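Local structure of amine oxidase (Emericella nidulans, 3PGB) at residues D246-E251 against W310-Q315; V471-R476 against Y490-D495; R617-A622 against A718-N723. The protein probably oxidises primary amines as a dimeric copper amine oxidase, using a copper ion and a topaquinone cofactor in each subunit. All coordinates share one frame; numbering follows the deposited sequence.

The three contacts follow one another along the chain, each closing before the next opens. Interaction 1 joins two loops, one of them between strands 235-242 and 255-263, and stands apart: its centre is about 34 Å from that of interaction 2 and about 40 Å from that of interaction 3. Interactions 2 and 3 both pair antiparallel strands of the copper amine oxidase catalytic domain, with centres about 14 Å apart. Strand 498-504 lies between them, pairing with 486-492 and with 714-722, and Asp495 O packs on Pro721 CG at 3.8 Å. All three contacts reach the second subunit, so these loops and strands also take part in the dimer.

Interaction 1 of 3, residues D246-E251 against W310-Q315; sequences DEFDSE and WAHTEQ
A face-to-face aromatic stack, Phe248 on His312, joins two loops: the connection between strands 235-242 and 255-263 of a five-strand antiparallel sheet, and the loop that leads from helix 287-294 toward strand 329-331. That sheet and helix are consistent with a small N-terminal alpha/beta domain of copper amine oxidases, and the contact lies away from the metal sites. The rings lie nearly parallel, their planes 6° apart and their centroids only 3.4 Å from each other, which makes this a full overlap and not an offset stack. His312 ND1 and its neighbours cover one face of the phenyl ring, while Phe248 CG sits over the centre of the imidazole. With CG anti to the carbonyl carbon (chi1 -63°), His312 turns its imidazole onto the phenyl face, the two side chains arriving at about a right angle. His312 NE2 is hydrogen-bonded to Asp307, whose other carboxylate oxygen takes Ser250 OG; Asp307, from the same loop as His312, thus also holds Ser250 of the other loop and probably fixes the turn of the imidazole. Ser250 OG comes to the edge of that imidazole, 4.1 Å from His312 CD2. Arg738 of the second subunit packs on Phe248, placing the contact beside the dimer interface. Next to the stack Ser250 meets Ala311, with Ser250 CB 3.5 Å from Ala311 O and 3.9 Å from Ala311 CB.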
loop_
_atom_site.group_PDB
_atom_site.type_symbol
_atom_site.label_atom_id
_atom_site.label_comp_id
_atom_site.label_asym_id
_atom_site.label_seq_id
_atom_site.Cartn_x
_atom_site.Cartn_y
_atom_site.Cartn_z
ATOM N N ASP A 246 -16.248 -12.821 32.151
ATOM C CA ASP A 246 -15.759 -14.175 31.877
ATOM C C ASP A 246 -15.806 -14.481 30.381
ATOM O O ASP A 246 -16.819 -14.247 29.726
ATOM C CB ASP A 246 -16.597 -15.211 32.639
ATOM C CG ASP A 246 -16.501 -15.052 34.157
ATOM O OD1 ASP A 246 -15.466 -14.540 34.648
ATOM O OD2 ASP A 246 -17.466 -15.450 34.854
ATOM N N GLU A 247 -14.703 -15.000 29.848
ATOM C CA GLU A 247 -14.607 -15.358 28.425
ATOM C C GLU A 247 -14.617 -14.143 27.473
ATOM O O GLU A 247 -15.081 -14.234 26.330
ATOM C CB GLU A 247 -15.671 -16.418 28.028
ATOM C CG GLU A 247 -15.394 -17.818 28.617
ATOM C CD GLU A 247 -16.005 -18.957 27.798
ATOM O OE1 GLU A 247 -15.249 -19.644 27.057
ATOM O OE2 GLU A 247 -17.240 -19.164 27.894
ATOM N N PHE A 248 -14.094 -13.017 27.954
ATOM C CA PHE A 248 -13.745 -11.873 27.102
ATOM C C PHE A 248 -12.321 -11.404 27.430
ATOM O O PHE A 248 -11.882 -11.511 28.571
ATOM C CB PHE A 248 -14.754 -10.739 27.278
ATOM C CG PHE A 248 -16.110 -11.041 26.692
ATOM C CD1 PHE A 248 -16.297 -11.051 25.311
ATOM C CD2 PHE A 248 -17.201 -11.321 27.518
ATOM C CE1 PHE A 248 -17.542 -11.326 24.759
ATOM C CE2 PHE A 248 -18.455 -11.602 26.975
ATOM C CZ PHE A 248 -18.624 -11.604 25.590
ATOM N N ASP A 249 -11.598 -10.901 26.433
ATOM C CA ASP A 249 -10.193 -10.516 26.620
ATOM C C ASP A 249 -10.007 -8.994 26.521
ATOM O O ASP A 249 -9.125 -8.501 25.810
ATOM C CB ASP A 249 -9.311 -11.243 25.590
ATOM C CG ASP A 249 -7.853 -11.329 26.017
ATOM O OD1 ASP A 249 -7.583 -11.563 27.211
ATOM O OD2 ASP A 249 -6.976 -11.174 25.150
ATOM N N SER A 250 -10.822 -8.257 27.271
ATOM C CA SER A 250 -10.937 -6.814 27.085
ATOM C C SER A 250 -10.292 -5.954 28.189
ATOM O O SER A 250 -10.546 -4.752 28.252
ATOM C CB SER A 250 -12.420 -6.460 26.957
ATOM O OG SER A 250 -13.114 -6.767 28.155
ATOM N N GLU A 251 -9.446 -6.543 29.034
ATOM C CA GLU A 251 -8.910 -5.821 30.192
ATOM C C GLU A 251 -8.067 -4.608 29.810
ATOM O O GLU A 251 -8.127 -3.576 30.484
ATOM C CB GLU A 251 -8.091 -6.739 31.096
ATOM C CG GLU A 251 -7.583 -6.030 32.364
ATOM C CD GLU A 251 -6.967 -6.975 33.377
ATOM O OE1 GLU A 251 -5.911 -6.616 33.938
ATOM O OE2 GLU A 251 -7.527 -8.071 33.607
ATOM N N TRP A 310 -19.440 -2.781 24.124
ATOM C CA TRP A 310 -18.526 -1.838 23.471
ATOM C C TRP A 310 -17.082 -2.338 23.384
ATOM O O TRP A 310 -16.377 -2.012 22.429
ATOM C CB TRP A 310 -18.551 -0.485 24.197
ATOM C CG TRP A 310 -17.941 -0.505 25.583
ATOM C CD1 TRP A 310 -18.574 -0.801 26.757
ATOM C CD2 TRP A 310 -16.579 -0.211 25.930
ATOM N NE1 TRP A 310 -17.693 -0.705 27.815
ATOM C CE2 TRP A 310 -16.463 -0.345 27.333
ATOM C CE3 TRP A 310 -15.450 0.160 25.193
ATOM C CZ2 TRP A 310 -15.265 -0.129 28.007
ATOM C CZ3 TRP A 310 -14.257 0.377 25.868
ATOM C CH2 TRP A 310 -14.176 0.231 27.262
ATOM N N ALA A 311 -16.651 -3.111 24.383
ATOM C CA ALA A 311 -15.287 -3.659 24.430
ATOM C C ALA A 311 -15.176 -5.104 23.929
ATOM O O ALA A 311 -14.099 -5.697 23.988
ATOM C CB ALA A 311 -14.737 -3.563 25.851
ATOM N N HIS A 312 -16.276 -5.664 23.434
ATOM C CA HIS A 312 -16.301 -7.056 22.992
ATOM C C HIS A 312 -16.352 -7.148 21.471
ATOM O O HIS A 312 -16.817 -6.233 20.806
ATOM C CB HIS A 312 -17.494 -7.778 23.609
ATOM C CG HIS A 312 -17.440 -7.861 25.101
ATOM N ND1 HIS A 312 -18.514 -8.265 25.864
ATOM C CD2 HIS A 312 -16.442 -7.588 25.974
ATOM C CE1 HIS A 312 -18.176 -8.246 27.139
ATOM N NE2 HIS A 312 -16.924 -7.838 27.234
ATOM N N THR A 313 -15.891 -8.272 20.932
ATOM C CA THR A 313 -15.684 -8.427 19.487
ATOM C C THR A 313 -16.869 -9.038 18.741
ATOM O O THR A 313 -16.888 -9.035 17.508
ATOM C CB THR A 313 -14.452 -9.291 19.221
ATOM O OG1 THR A 313 -14.608 -10.553 19.884
ATOM C CG2 THR A 313 -13.203 -8.595 19.743
ATOM N N GLU A 314 -17.831 -9.576 19.489
ATOM C CA GLU A 314 -19.099 -10.097 18.951
ATOM C C GLU A 314 -19.778 -9.135 17.968
ATOM O O GLU A 314 -19.575 -7.918 18.024
ATOM C CB GLU A 314 -20.076 -10.383 20.112
ATOM C CG GLU A 314 -20.430 -9.123 20.961
ATOM C CD GLU A 314 -21.300 -9.405 22.206
ATOM O OE1 GLU A 314 -21.939 -8.439 22.698
ATOM O OE2 GLU A 314 -21.339 -10.564 22.696
ATOM N N GLN A 315 -20.607 -9.685 17.087
ATOM C CA GLN A 315 -21.392 -8.869 16.165
ATOM C C GLN A 315 -22.243 -7.865 16.940
ATOM O O GLN A 315 -22.845 -8.213 17.950
ATOM C CB GLN A 315 -22.289 -9.754 15.298
ATOM C CG GLN A 315 -22.998 -9.026 14.151
ATOM C CD GLN A 315 -24.179 -8.186 14.608
ATOM O OE1 GLN A 315 -24.830 -8.495 15.605
ATOM N NE2 GLN A 315 -24.457 -7.116 13.875
#

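Interaction 2 of 3, residues V471-R476 against Y490-D495; sequences VYFTLR and YNFHMD
Tyr490 lies on the return strand of the beta hairpin 464-479/486-492 and forms an antiparallel hydrogen-bonded pair with Leu475. Tyr490 N donates a hydrogen bond to Leu475 O at 2.8 Å, nearly straight at 171°, and Leu475 N returns a bond to Tyr490 O. Their side chains share a face of the sheet, meeting CB to CB at 4.3 Å. Asn491 follows in a non-hydrogen-bonded pair with Thr474, on the other face, where the side chains make the link instead: Thr474 OG1 donates to Asn491 OD1 at 2.9 Å, nearly along the C=O axis. With its CG anti to the carbonyl carbon, Asn491 runs alongside Thr474 and brings OD1 to that hydroxyl. A water lies close to Asn491 OD1 and Arg476 NH2; its bond to NH2 is weak and its very short approach to OD1 is doubtful. Tyr472 lies beside the Asn491 side chain, its ring 86° from the amide plane, with Tyr472 CE1 3.8 Å from Asn491 OD1. Phe492 restores the ladder through a reciprocal pair of bonds with Phe473, and Phe492 CD1 meets the edge of the Phe473 ring, 3.9 Å from Phe473 CD2. Past the ladder, His493 lies beside Tyr472, the two rings tilted by 24° and displaced so far that they hardly overlap; His493 CD2 comes to Tyr472 CB at 3.3 Å. Met494 CG then rests 3.5 Å from Val471 O. On the face of Phe473, Leu475, Tyr490 and Phe492, strands 352-359 and 363-371 pack through Phe354, Ile356, Leu364 and Leu366. Within the sheet, strand 437-451 borders 464-479 along its other edge, and strand 498-504 continues beyond 486-492.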
loop_
_atom_site.group_PDB
_atom_site.type_symbol
_atom_site.label_atom_id
_atom_site.label_comp_id
_atom_site.label_asym_id
_atom_site.label_seq_id
_atom_site.Cartn_x
_atom_site.Cartn_y
_atom_site.Cartn_z
ATOM N N VAL A 471 -1.305 -13.551 -10.334
ATOM C CA VAL A 471 -1.378 -14.667 -9.402
ATOM C C VAL A 471 -0.091 -14.703 -8.584
ATOM O O VAL A 471 1.002 -14.791 -9.152
ATOM C CB VAL A 471 -1.581 -16.004 -10.134
ATOM C CG1 VAL A 471 -1.727 -17.136 -9.127
ATOM C CG2 VAL A 471 -2.805 -15.929 -11.035
ATOM N N TYR A 472 -0.226 -14.618 -7.261
ATOM C CA TYR A 472 0.926 -14.551 -6.366
ATOM C C TYR A 472 0.841 -15.552 -5.211
ATOM O O TYR A 472 -0.245 -16.027 -4.874
ATOM C CB TYR A 472 1.095 -13.123 -5.830
ATOM C CG TYR A 472 -0.028 -12.621 -4.949
ATOM C CD1 TYR A 472 0.046 -12.717 -3.565
ATOM C CD2 TYR A 472 -1.153 -12.019 -5.500
ATOM C CE1 TYR A 472 -0.986 -12.253 -2.755
ATOM C CE2 TYR A 472 -2.179 -11.550 -4.702
ATOM C CZ TYR A 472 -2.091 -11.672 -3.332
ATOM O OH TYR A 472 -3.115 -11.200 -2.549
ATOM N N PHE A 473 1.996 -15.848 -4.611
ATOM C CA PHE A 473 2.110 -16.819 -3.517
ATOM C C PHE A 473 2.372 -16.129 -2.176
ATOM O O PHE A 473 3.151 -15.181 -2.110
ATOM C CB PHE A 473 3.234 -17.799 -3.833
ATOM C CG PHE A 473 3.352 -18.930 -2.864
ATOM C CD1 PHE A 473 2.548 -20.050 -2.990
ATOM C CD2 PHE A 473 4.288 -18.890 -1.840
ATOM C CE1 PHE A 473 2.659 -21.107 -2.097
ATOM C CE2 PHE A 473 4.406 -19.940 -0.944
ATOM C CZ PHE A 473 3.591 -21.053 -1.073
ATOM N N THR A 474 1.722 -16.618 -1.119
ATOM C CA THR A 474 1.823 -16.033 0.228
ATOM C C THR A 474 2.168 -17.079 1.280
ATOM O O THR A 474 1.602 -18.168 1.288
ATOM C CB THR A 474 0.486 -15.364 0.669
ATOM O OG1 THR A 474 0.194 -14.232 -0.167
ATOM C CG2 THR A 474 0.554 -14.916 2.124
ATOM N N LEU A 475 3.108 -16.743 2.155
ATOM C CA LEU A 475 3.397 -17.533 3.350
ATOM C C LEU A 475 3.022 -16.659 4.520
ATOM O O LEU A 475 3.492 -15.524 4.604
ATOM C CB LEU A 475 4.883 -17.900 3.433
ATOM C CG LEU A 475 5.410 -18.480 4.761
ATOM C CD1 LEU A 475 4.520 -19.603 5.299
ATOM C CD2 LEU A 475 6.839 -18.980 4.605
ATOM N N ARG A 476 2.181 -17.165 5.416
ATOM C CA ARG A 476 1.668 -16.328 6.492
ATOM C C ARG A 476 1.705 -16.967 7.877
ATOM O O ARG A 476 1.521 -18.169 8.036
ATOM C CB ARG A 476 0.248 -15.890 6.160
ATOM C CG ARG A 476 -0.470 -15.153 7.264
ATOM C CD ARG A 476 -1.779 -14.609 6.764
ATOM N NE ARG A 476 -1.603 -13.676 5.651
ATOM C CZ ARG A 476 -2.586 -13.258 4.857
ATOM N NH1 ARG A 476 -3.835 -13.687 5.033
ATOM N NH2 ARG A 476 -2.320 -12.403 3.871
ATOM N N TYR A 490 4.473 -13.067 3.756
ATOM C CA TYR A 490 5.542 -12.993 2.765
ATOM C C TYR A 490 4.967 -13.293 1.395
ATOM O O TYR A 490 4.477 -14.388 1.157
ATOM C CB TYR A 490 6.665 -13.971 3.095
ATOM C CG TYR A 490 7.464 -13.534 4.291
ATOM C CD1 TYR A 490 7.194 -14.042 5.561
ATOM C CD2 TYR A 490 8.466 -12.580 4.162
ATOM C CE1 TYR A 490 7.916 -13.623 6.665
ATOM C CE2 TYR A 490 9.193 -12.159 5.258
ATOM C CZ TYR A 490 8.911 -12.681 6.504
ATOM O OH TYR A 490 9.642 -12.257 7.582
ATOM N N ASN A 491 5.030 -12.311 0.503
ATOM C CA ASN A 491 4.431 -12.413 -0.824
ATOM C C ASN A 491 5.488 -12.671 -1.884
ATOM O O ASN A 491 6.588 -12.139 -1.799
ATOM C CB ASN A 491 3.718 -11.105 -1.183
ATOM C CG ASN A 491 2.513 -10.842 -0.323
ATOM O OD1 ASN A 491 1.716 -11.747 -0.064
ATOM N ND2 ASN A 491 2.358 -9.602 0.121
ATOM N N PHE A 492 5.134 -13.453 -2.898
ATOM C CA PHE A 492 5.989 -13.654 -4.062
ATOM C C PHE A 492 5.155 -13.500 -5.323
ATOM O O PHE A 492 4.099 -14.106 -5.431
ATOM C CB PHE A 492 6.623 -15.039 -4.017
ATOM C CG PHE A 492 7.366 -15.315 -2.749
ATOM C CD1 PHE A 492 6.703 -15.803 -1.637
ATOM C CD2 PHE A 492 8.723 -15.072 -2.661
ATOM C CE1 PHE A 492 7.379 -16.044 -0.460
ATOM C CE2 PHE A 492 9.411 -15.319 -1.487
ATOM C CZ PHE A 492 8.736 -15.805 -0.386
ATOM N N HIS A 493 5.642 -12.709 -6.276
ATOM C CA HIS A 493 4.884 -12.383 -7.480
ATOM C C HIS A 493 5.589 -12.797 -8.763
ATOM O O HIS A 493 6.803 -13.009 -8.777
ATOM C CB HIS A 493 4.610 -10.894 -7.507
ATOM C CG HIS A 493 3.796 -10.414 -6.348
ATOM N ND1 HIS A 493 4.344 -10.165 -5.108
ATOM C CD2 HIS A 493 2.474 -10.142 -6.239
ATOM C CE1 HIS A 493 3.392 -9.759 -4.286
ATOM N NE2 HIS A 493 2.248 -9.739 -4.947
ATOM N N MET A 494 4.816 -12.894 -9.842
ATOM C CA MET A 494 5.329 -13.363 -11.130
ATOM C C MET A 494 6.246 -12.366 -11.838
ATOM O O MET A 494 6.883 -12.723 -12.820
ATOM C CB MET A 494 4.176 -13.750 -12.060
ATOM C CG MET A 494 3.437 -15.013 -11.632
ATOM S SD MET A 494 4.515 -16.456 -11.576
ATOM C CE MET A 494 4.778 -16.747 -13.330
ATOM N N ASP A 495 6.319 -11.131 -11.339
ATOM C CA ASP A 495 7.311 -10.150 -11.815
ATOM C C ASP A 495 8.630 -10.217 -11.027
ATOM O O ASP A 495 9.554 -9.453 -11.291
ATOM C CB ASP A 495 6.732 -8.726 -11.756
ATOM C CG ASP A 495 6.405 -8.271 -10.330
ATOM O OD1 ASP A 495 6.183 -7.058 -10.136
ATOM O OD2 ASP A 495 6.372 -9.110 -9.405
HETATM O O HOH W 1 -0.258 -11.671 1.402
#

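Interaction 3 of 3, residues R617-A622 against A718-N723; sequences RILPSA and AFTPLN
Strands 617-619 and 718-722 run antiparallel, their axes 4.9 Å apart at closest and their directions 151° apart, with Arg617-Thr720 and Leu619-Ala718 as hydrogen-bonded pairs flanking the non-hydrogen-bonded pair Ile618-Phe719. Each hydrogen-bonded pair exchanges two backbone bonds; the one from Arg617 N to Thr720 O is the most bent, at 140°. Between them, Phe719 CA directs its hydrogen at Arg617 O. Arg617 and Thr720 lie side by side on one face, the methyl CG2 of Thr720 against Arg617 CB at 3.8 Å. That methyl sits between the backbone N and the carbonyl carbon, while OG1, anti to the N (chi1 -166°), is hydrogen-bonded to Thr497 OG1. Leu619 CD2 reaches the same methyl at 4.0 Å, and its CD1 lies over one face of the Arg617 guanidinium, toward the rim. These strands belong to the beta sandwich of the copper amine oxidase catalytic domain, in which 613-619 also pairs with 597-603 and 714-722 with 498-504. On the opposite face Ile618 and Phe719 run side by side, Ile618 CG1 4.0 Å from Phe719 CD1, and pack on Leu692 of strand 686-698. Phe719 also meets the ring of Phe542 edge to face; Phe542 is a ligand residue of a calcium site. Beyond the ladder, Ser621 closes over Ala718, its OG 3.2 Å from Ala718 CB.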
loop_
_atom_site.group_PDB
_atom_site.type_symbol
_atom_site.label_atom_id
_atom_site.label_comp_id
_atom_site.label_asym_id
_atom_site.label_seq_id
_atom_site.Cartn_x
_atom_site.Cartn_y
_atom_site.Cartn_z
ATOM N N ARG A 617 15.538 -3.286 -6.081
ATOM C CA ARG A 617 15.082 -2.071 -5.406
ATOM C C ARG A 617 14.328 -2.470 -4.155
ATOM O O ARG A 617 13.551 -3.416 -4.184
ATOM C CB ARG A 617 14.187 -1.194 -6.313
ATOM C CG ARG A 617 13.217 -0.271 -5.545
ATOM C CD ARG A 617 13.130 1.142 -6.088
ATOM N NE ARG A 617 12.114 1.306 -7.124
ATOM C CZ ARG A 617 11.090 2.165 -7.083
ATOM N NH1 ARG A 617 10.892 2.973 -6.044
ATOM N NH2 ARG A 617 10.248 2.219 -8.112
ATOM N N ILE A 618 14.577 -1.753 -3.063
ATOM C CA ILE A 618 13.778 -1.878 -1.856
ATOM C C ILE A 618 12.920 -0.622 -1.757
ATOM O O ILE A 618 13.440 0.493 -1.788
ATOM C CB ILE A 618 14.654 -2.018 -0.594
ATOM C CG1 ILE A 618 15.575 -3.235 -0.717
ATOM C CG2 ILE A 618 13.773 -2.121 0.646
ATOM C CD1 ILE A 618 16.528 -3.412 0.442
ATOM N N LEU A 619 11.609 -0.797 -1.659
ATOM C CA LEU A 619 10.701 0.338 -1.551
ATOM C C LEU A 619 9.592 0.054 -0.545
ATOM O O LEU A 619 9.117 -1.075 -0.455
ATOM C CB LEU A 619 10.096 0.683 -2.917
ATOM C CG LEU A 619 9.252 -0.368 -3.646
ATOM C CD1 LEU A 619 8.375 0.304 -4.678
ATOM C CD2 LEU A 619 10.123 -1.439 -4.299
ATOM N N PRO A 620 9.182 1.079 0.218
ATOM C CA PRO A 620 8.051 0.929 1.126
ATOM C C PRO A 620 6.735 0.942 0.355
ATOM O O PRO A 620 6.154 1.999 0.133
ATOM C CB PRO A 620 8.169 2.156 2.034
ATOM C CG PRO A 620 8.797 3.184 1.175
ATOM C CD PRO A 620 9.726 2.448 0.240
ATOM N N SER A 621 6.274 -0.232 -0.049
ATOM C CA SER A 621 5.060 -0.341 -0.851
ATOM C C SER A 621 3.800 0.055 -0.085
ATOM O O SER A 621 2.904 0.688 -0.650
ATOM C CB SER A 621 4.908 -1.765 -1.393
ATOM O OG SER A 621 5.735 -1.935 -2.532
ATOM N N ALA A 622 3.743 -0.320 1.188
ATOM C CA ALA A 622 2.576 -0.072 2.026
ATOM C C ALA A 622 2.835 0.975 3.100
ATOM O O ALA A 622 2.055 1.089 4.048
ATOM C CB ALA A 622 2.127 -1.371 2.674
ATOM N N ALA A 718 8.769 -3.854 -0.214
ATOM C CA ALA A 718 8.801 -4.753 -1.350
ATOM C C ALA A 718 10.187 -4.750 -1.977
ATOM O O ALA A 718 10.807 -3.701 -2.122
ATOM C CB ALA A 718 7.773 -4.335 -2.363
ATOM N N PHE A 719 10.673 -5.936 -2.326
ATOM C CA PHE A 719 11.943 -6.076 -3.024
ATOM C C PHE A 719 11.588 -6.453 -4.445
ATOM O O PHE A 719 10.899 -7.446 -4.660
ATOM C CB PHE A 719 12.823 -7.164 -2.391
ATOM C CG PHE A 719 12.813 -7.172 -0.889
ATOM C CD1 PHE A 719 12.800 -5.993 -0.169
ATOM C CD2 PHE A 719 12.862 -8.371 -0.191
ATOM C CE1 PHE A 719 12.813 -6.007 1.216
ATOM C CE2 PHE A 719 12.878 -8.391 1.196
ATOM C CZ PHE A 719 12.849 -7.207 1.900
ATOM N N THR A 720 12.033 -5.652 -5.408
ATOM C CA THR A 720 11.718 -5.882 -6.813
ATOM C C THR A 720 12.994 -5.860 -7.649
ATOM O O THR A 720 13.900 -5.098 -7.348
ATOM C CB THR A 720 10.727 -4.821 -7.345
ATOM O OG1 THR A 720 10.187 -5.257 -8.596
ATOM C CG2 THR A 720 11.403 -3.454 -7.532
ATOM N N PRO A 721 13.079 -6.705 -8.695
ATOM C CA PRO A 721 14.253 -6.667 -9.561
ATOM C C PRO A 721 14.477 -5.288 -10.171
ATOM O O PRO A 721 13.514 -4.596 -10.502
ATOM C CB PRO A 721 13.913 -7.683 -10.655
ATOM C CG PRO A 721 13.027 -8.646 -9.986
ATOM C CD PRO A 721 12.184 -7.816 -9.062
ATOM N N LEU A 722 15.740 -4.892 -10.280
ATOM C CA LEU A 722 16.111 -3.593 -10.824
ATOM C C LEU A 722 17.316 -3.802 -11.737
ATOM O O LEU A 722 18.402 -4.131 -11.262
ATOM C CB LEU A 722 16.434 -2.622 -9.688
ATOM C CG LEU A 722 16.481 -1.127 -10.017
ATOM C CD1 LEU A 722 17.584 -0.828 -11.011
ATOM C CD2 LEU A 722 15.143 -0.636 -10.539
ATOM N N ASN A 723 17.101 -3.633 -13.043
ATOM C CA ASN A 723 18.093 -3.948 -14.072
ATOM C C ASN A 723 18.726 -5.330 -13.912
ATOM O O ASN A 723 19.893 -5.526 -14.232
ATOM C CB ASN A 723 19.175 -2.870 -14.110
ATOM C CG ASN A 723 18.649 -1.540 -14.569
ATOM O OD1 ASN A 723 17.885 -1.460 -15.529
ATOM N ND2 ASN A 723 19.058 -0.478 -13.887
#